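Local coordinates for protein Tni2 (PDB 6B12) that probably acts as an immunity protein that neutralises the toxic effector Tne2, a partner delivered between bacteria by type VI secretion, at residues T79-S84 with Q88-I93; R62-I67 with I139-G144. All coordinates share one frame; numbering follows the deposited sequence.

Contact 1. Residues T79-S84 with Q88-I93; sequences TLYVVS and QQQIRI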
loop_
_atom_site.group_PDB
_atom_site.type_symbol
_atom_site.label_atom_id
_atom_site.label_comp_id
_atom_site.label_asym_id
_atom_site.label_seq_id
_atom_site.Cartn_x
_atom_site.Cartn_y
_atom_site.Cartn_z
ATOM N N THR C 79 -2.353 -4.522 -12.890
ATOM C CA THR C 79 -2.865 -5.888 -12.839
ATOM C C THR C 79 -1.912 -6.729 -11.991
ATOM O O THR C 79 -0.694 -6.604 -12.122
ATOM C CB THR C 79 -2.979 -6.488 -14.251
ATOM O OG1 THR C 79 -3.874 -5.690 -15.048
ATOM C CG2 THR C 79 -3.506 -7.911 -14.193
ATOM N N LEU C 80 -2.473 -7.576 -11.135
ATOM C CA LEU C 80 -1.675 -8.437 -10.264
ATOM C C LEU C 80 -1.481 -9.804 -10.902
ATOM O O LEU C 80 -2.452 -10.440 -11.325
ATOM C CB LEU C 80 -2.366 -8.571 -8.907
ATOM C CG LEU C 80 -1.692 -9.518 -7.914
ATOM C CD1 LEU C 80 -0.279 -9.042 -7.520
ATOM C CD2 LEU C 80 -2.623 -9.697 -6.688
ATOM N N TYR C 81 -0.227 -10.268 -10.937
ATOM C CA TYR C 81 0.127 -11.587 -11.442
ATOM C C TYR C 81 0.917 -12.337 -10.385
ATOM O O TYR C 81 1.677 -11.740 -9.628
ATOM C CB TYR C 81 1.002 -11.503 -12.696
ATOM C CG TYR C 81 0.340 -10.775 -13.836
ATOM C CD1 TYR C 81 -0.488 -11.454 -14.727
ATOM C CD2 TYR C 81 0.515 -9.401 -13.999
ATOM C CE1 TYR C 81 -1.107 -10.775 -15.776
ATOM C CE2 TYR C 81 -0.091 -8.718 -15.035
ATOM C CZ TYR C 81 -0.908 -9.412 -15.922
ATOM O OH TYR C 81 -1.518 -8.746 -16.965
ATOM N N VAL C 82 0.738 -13.652 -10.362
ATOM C CA VAL C 82 1.631 -14.565 -9.638
ATOM C C VAL C 82 2.460 -15.278 -10.686
ATOM O O VAL C 82 1.911 -15.932 -11.576
ATOM C CB VAL C 82 0.849 -15.566 -8.778
ATOM C CG1 VAL C 82 1.808 -16.597 -8.163
ATOM C CG2 VAL C 82 0.107 -14.823 -7.697
ATOM N N VAL C 83 3.780 -15.153 -10.589
ATOM C CA VAL C 83 4.698 -15.716 -11.567
ATOM C C VAL C 83 5.471 -16.837 -10.892
ATOM O O VAL C 83 5.916 -16.685 -9.756
ATOM C CB VAL C 83 5.665 -14.638 -12.098
ATOM C CG1 VAL C 83 6.628 -15.219 -13.105
ATOM C CG2 VAL C 83 4.878 -13.438 -12.704
ATOM N N SER C 84 5.611 -17.957 -11.579
ATOM C CA SER C 84 6.380 -19.061 -11.021
ATOM C C SER C 84 7.861 -18.672 -10.915
ATOM O O SER C 84 8.356 -17.798 -11.628
ATOM C CB SER C 84 6.220 -20.319 -11.889
ATOM O OG SER C 84 6.758 -20.130 -13.184
ATOM N N GLN C 88 8.221 -19.660 -16.029
ATOM C CA GLN C 88 7.611 -20.286 -17.191
ATOM C C GLN C 88 6.105 -20.080 -17.252
ATOM O O GLN C 88 5.531 -20.150 -18.338
ATOM C CB GLN C 88 7.934 -21.787 -17.231
ATOM C CG GLN C 88 9.435 -22.098 -17.395
ATOM C CD GLN C 88 10.087 -21.337 -18.546
ATOM O OE1 GLN C 88 9.914 -21.690 -19.713
ATOM N NE2 GLN C 88 10.854 -20.289 -18.217
ATOM N N GLN C 89 5.457 -19.830 -16.122
ATOM C CA GLN C 89 4.007 -19.711 -16.101
ATOM C C GLN C 89 3.626 -18.547 -15.217
ATOM O O GLN C 89 4.373 -18.143 -14.317
ATOM C CB GLN C 89 3.327 -20.995 -15.587
ATOM C CG GLN C 89 3.780 -22.277 -16.281
ATOM C CD GLN C 89 4.603 -23.181 -15.368
ATOM O OE1 GLN C 89 4.652 -22.979 -14.151
ATOM N NE2 GLN C 89 5.248 -24.185 -15.955
ATOM N N GLN C 90 2.437 -18.008 -15.468
ATOM C CA GLN C 90 1.937 -17.003 -14.564
ATOM C C GLN C 90 0.423 -17.069 -14.566
ATOM O O GLN C 90 -0.191 -17.700 -15.432
ATOM C CB GLN C 90 2.421 -15.607 -14.951
ATOM C CG GLN C 90 1.811 -15.103 -16.223
ATOM C CD GLN C 90 2.290 -13.708 -16.553
ATOM O OE1 GLN C 90 3.418 -13.342 -16.244
ATOM N NE2 GLN C 90 1.439 -12.932 -17.177
ATOM N N ILE C 91 -0.161 -16.451 -13.548
ATOM C CA ILE C 91 -1.609 -16.418 -13.368
ATOM C C ILE C 91 -2.010 -14.989 -13.044
ATOM O O ILE C 91 -1.439 -14.369 -12.147
ATOM C CB ILE C 91 -2.072 -17.353 -12.235
ATOM C CG1 ILE C 91 -1.554 -18.773 -12.458
ATOM C CG2 ILE C 91 -3.617 -17.325 -12.121
ATOM C CD1 ILE C 91 -1.797 -19.712 -11.276
ATOM N N ARG C 92 -3.004 -14.478 -13.749
ATOM C CA ARG C 92 -3.578 -13.187 -13.414
ATOM C C ARG C 92 -4.568 -13.363 -12.267
ATOM O O ARG C 92 -5.474 -14.209 -12.337
ATOM C CB ARG C 92 -4.279 -12.602 -14.648
ATOM C CG ARG C 92 -4.919 -11.235 -14.432
ATOM C CD ARG C 92 -5.715 -10.838 -15.660
ATOM N NE ARG C 92 -6.405 -9.565 -15.474
ATOM C CZ ARG C 92 -7.510 -9.408 -14.756
ATOM N NH1 ARG C 92 -8.070 -10.448 -14.137
ATOM N NH2 ARG C 92 -8.074 -8.205 -14.670
ATOM N N ILE C 93 -4.388 -12.591 -11.199
ATOM C CA ILE C 93 -5.271 -12.691 -10.045
ATOM C C ILE C 93 -6.513 -11.837 -10.298
ATOM O O ILE C 93 -6.420 -10.713 -10.808
ATOM C CB ILE C 93 -4.530 -12.251 -8.767
ATOM C CG1 ILE C 93 -3.246 -13.070 -8.531
ATOM C CG2 ILE C 93 -5.476 -12.251 -7.560
ATOM C CD1 ILE C 93 -3.474 -14.587 -8.428
HETATM O O HOH W 1 -6.699 -5.457 -14.115
HETATM O O HOH W 2 -5.533 -7.490 -16.928
HETATM O O HOH W 3 -5.338 -8.041 -11.114
#
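Tyr81 and Gln90 meet because of their first torsions: the tyrosine has CG beside its own backbone N, while Gln90 holds CG between N and the carbonyl carbon (chi1 69°) and then runs extended, bringing its amide to the ring. Gln90 NE2 lies 3.4 Å from Tyr81 CD1; with ring and amide planes 32° apart, the two groups cross obliquely. Farther along the ring, Tyr81 CE1 reaches Arg92 CB at 3.8 Å. Arg92 is itself stretched out to NE, which passes 3.6 Å from Thr79 CG2. A water in the guanidinium plane accepts a hydrogen bond from Arg92 NE at 2.7 Å and donates to Thr79 OG1, which also bonds to Asp71. Leu80, Val82 and Ile93 pack on the other side of the hairpin: Leu80 and Ile93 lie alongside one another, and the tip of Ile93, CD1, touches Val82 CG2 at 3.7 Å. The backbones form an antiparallel beta hairpin, the strand directions 159° apart. Val82 and Ile91 are a hydrogen-bonded pair linked in both directions, the Val82 N to Ile91 O bond measuring 2.9 Å; Tyr81–Arg92 and Val83–Gln90 are non-hydrogen-bonded pairs. Near the turn, Ser84 N donates to Gln89 O, and Gln89 N returns a bond to Ser84 OG at 3.2 Å; that hydroxyl is also bonded to Asp86 in the connecting loop. Strand 90-92 is outermost in its four-stranded sheet within the chain, while strand 78-84 continues the pairing through backbone bonds to strand 64-70. Leu80 and Ile93 pack against Tyr108 and Ile139, and Val82 against Phe122, so this face of the hairpin meets strands 102-112, 121-128 and 134-140 of the C-terminal sheet.

Contact 2. Residues R62-I67 with I139-G144; sequences RQHLAI and IDASTG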
loop_
_atom_site.group_PDB
_atom_site.type_symbol
_atom_site.label_atom_id
_atom_site.label_comp_id
_atom_site.label_asym_id
_atom_site.label_seq_id
_atom_site.Cartn_x
_atom_site.Cartn_y
_atom_site.Cartn_z
ATOM N N ARG C 62 9.264 -18.779 -1.461
ATOM C CA ARG C 62 10.478 -18.634 -2.276
ATOM C C ARG C 62 10.380 -19.375 -3.599
ATOM O O ARG C 62 11.401 -19.762 -4.183
ATOM C CB ARG C 62 11.737 -19.077 -1.526
ATOM C CG ARG C 62 11.900 -18.472 -0.159
ATOM C CD ARG C 62 12.015 -16.993 -0.204
ATOM N NE ARG C 62 13.181 -16.544 -0.971
ATOM C CZ ARG C 62 13.510 -15.263 -1.105
ATOM N NH1 ARG C 62 12.771 -14.335 -0.506
ATOM N NH2 ARG C 62 14.566 -14.910 -1.840
ATOM N N GLN C 63 9.165 -19.553 -4.123
ATOM C CA GLN C 63 9.050 -20.193 -5.429
ATOM C C GLN C 63 7.952 -19.558 -6.262
ATOM O O GLN C 63 7.590 -20.098 -7.320
ATOM C CB GLN C 63 8.836 -21.711 -5.267
ATOM C CG GLN C 63 7.648 -22.142 -4.389
ATOM C CD GLN C 63 7.878 -23.558 -3.881
ATOM O OE1 GLN C 63 7.654 -24.532 -4.605
ATOM N NE2 GLN C 63 8.362 -23.671 -2.659
ATOM N N HIS C 64 7.424 -18.431 -5.809
ATOM C CA HIS C 64 6.566 -17.578 -6.609
ATOM C C HIS C 64 6.947 -16.137 -6.361
ATOM O O HIS C 64 7.453 -15.773 -5.291
ATOM C CB HIS C 64 5.084 -17.788 -6.252
ATOM C CG HIS C 64 4.612 -19.180 -6.484
ATOM N ND1 HIS C 64 4.586 -20.136 -5.490
ATOM C CD2 HIS C 64 4.141 -19.779 -7.603
ATOM C CE1 HIS C 64 4.102 -21.260 -5.985
ATOM N NE2 HIS C 64 3.838 -21.077 -7.266
ATOM N N LEU C 65 6.657 -15.303 -7.352
ATOM C CA LEU C 65 6.703 -13.864 -7.183
ATOM C C LEU C 65 5.298 -13.319 -7.394
ATOM O O LEU C 65 4.533 -13.844 -8.211
ATOM C CB LEU C 65 7.666 -13.218 -8.180
ATOM C CG LEU C 65 9.113 -13.732 -7.976
ATOM C CD1 LEU C 65 9.413 -14.767 -9.052
ATOM C CD2 LEU C 65 10.089 -12.583 -8.020
ATOM N N ALA C 66 4.945 -12.302 -6.634
ATOM C CA ALA C 66 3.727 -11.553 -6.911
ATOM C C ALA C 66 4.160 -10.241 -7.544
ATOM O O ALA C 66 5.015 -9.539 -6.996
ATOM C CB ALA C 66 2.916 -11.305 -5.645
ATOM N N ILE C 67 3.566 -9.914 -8.689
ATOM C CA ILE C 67 4.000 -8.784 -9.491
ATOM C C ILE C 67 2.785 -7.911 -9.728
ATOM O O ILE C 67 1.846 -8.353 -10.389
ATOM C CB ILE C 67 4.576 -9.226 -10.848
ATOM C CG1 ILE C 67 5.677 -10.293 -10.710
ATOM C CG2 ILE C 67 5.052 -7.991 -11.605
ATOM C CD1 ILE C 67 6.885 -9.788 -10.075
ATOM N N ILE C 139 -3.906 -14.291 -0.806
ATOM C CA ILE C 139 -3.852 -15.071 -2.036
ATOM C C ILE C 139 -2.866 -16.223 -1.834
ATOM O O ILE C 139 -1.771 -16.007 -1.322
ATOM C CB ILE C 139 -3.424 -14.183 -3.223
ATOM C CG1 ILE C 139 -4.477 -13.072 -3.438
ATOM C CG2 ILE C 139 -3.237 -15.007 -4.510
ATOM C CD1 ILE C 139 -3.908 -11.799 -4.060
ATOM N N ASP C 140 -3.270 -17.433 -2.215
ATOM C CA ASP C 140 -2.403 -18.613 -2.147
ATOM C C ASP C 140 -1.636 -18.705 -3.458
ATOM O O ASP C 140 -2.196 -19.093 -4.491
ATOM C CB ASP C 140 -3.244 -19.865 -1.916
ATOM C CG ASP C 140 -2.408 -21.134 -1.781
ATOM O OD1 ASP C 140 -1.162 -21.067 -1.864
ATOM O OD2 ASP C 140 -3.048 -22.186 -1.578
ATOM N N ALA C 141 -0.352 -18.355 -3.428
ATOM C CA ALA C 141 0.434 -18.418 -4.659
ATOM C C ALA C 141 0.604 -19.835 -5.179
ATOM O O ALA C 141 0.936 -20.000 -6.356
ATOM C CB ALA C 141 1.838 -17.808 -4.468
ATOM N N SER C 142 0.473 -20.857 -4.323
ATOM C CA SER C 142 0.665 -22.214 -4.809
ATOM C C SER C 142 -0.491 -22.673 -5.692
ATOM O O SER C 142 -0.336 -23.639 -6.447
ATOM C CB SER C 142 0.868 -23.182 -3.628
ATOM O OG SER C 142 -0.335 -23.341 -2.901
ATOM N N THR C 143 -1.639 -21.991 -5.642
ATOM C CA THR C 143 -2.767 -22.326 -6.488
ATOM C C THR C 143 -3.192 -21.180 -7.366
ATOM O O THR C 143 -3.930 -21.406 -8.332
ATOM C CB THR C 143 -3.971 -22.744 -5.645
ATOM O OG1 THR C 143 -4.372 -21.641 -4.827
ATOM C CG2 THR C 143 -3.587 -23.935 -4.766
ATOM N N GLY C 144 -2.750 -19.966 -7.058
ATOM C CA GLY C 144 -3.180 -18.815 -7.811
ATOM C C GLY C 144 -4.559 -18.333 -7.442
ATOM O O GLY C 144 -5.122 -17.508 -8.176
#
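Asp140 OD1 is gripped twice by Ser142, in a turn that sets Ala141 against the ring of His64. The bond from Ser142 N, 3.0 Å to Asp140 OD1, closes an Asx turn where strand 134-140 gives way to strand 145-152, the last hairpin of an antiparallel sheet. Ser142 OG donates to the same Asp140 OD1 at 2.6 Å, from the syn side and 30° out of the carboxylate plane. Both donors approach from one face of that plane, and Ser120 OG supplies a further bond, so three donors, two of them from one face, converge on Asp140 OD1. The backbone tightens the same bend: Asp140 O accepts from Gly144 N at 2.8 Å and from the more distant Thr143 N.

Facing this turn from the four-stranded sheet, His64 at the start of strand 64-70 supplies the whole of the 62-67 side, meeting Ala141 and, more lightly, Ser142. A chi1 of -61° puts the ring beside the backbone N, and chi2 near 95° turns one face to Ala141 O, which sits 3.2 Å above the ring plane and is displaced toward the rim. The oxygen is equally 3.2 Å from His64 NE2, yet the angle is too poor for a hydrogen bond; the approach is a carbonyl resting over a ring. The polar partner of the imidazole is instead Asp61, bonded to ND1. Val59, Val82 and Phe122 complete the setting, Val59 and Val82 touching both His64 and Ala141 while Phe122 packs on Ala141. At the ring's attachment atom, Ala141 CB comes within 3.7 Å of His64 CG.

How the contacts relate
Both contacts reach the same sheet: strand 64-70 of contact 2 pairs with strand 78-84 of contact 1 through probable backbone bonds, Tyr81 O to Ile67 N and Val83 N to Leu65 O. Both are partly buried, but they differ in scale and chemistry. Contact 1 is a local hairpin within that sheet, burying 571 Å² with regular backbone bonding, an apolar inner side and a hydrated polar side. Contact 2 bridges to the C-terminal sheet, burying 123 Å² without any hydrogen bond across it. Leu80 CD2 packs on Ile139 CD1, an apolar touch, and Ile93 CD1 lies by the backbone carbonyl of Gly144, so the inner face of contact 1 and the 139-144 segment adjoin where the two sheets pack.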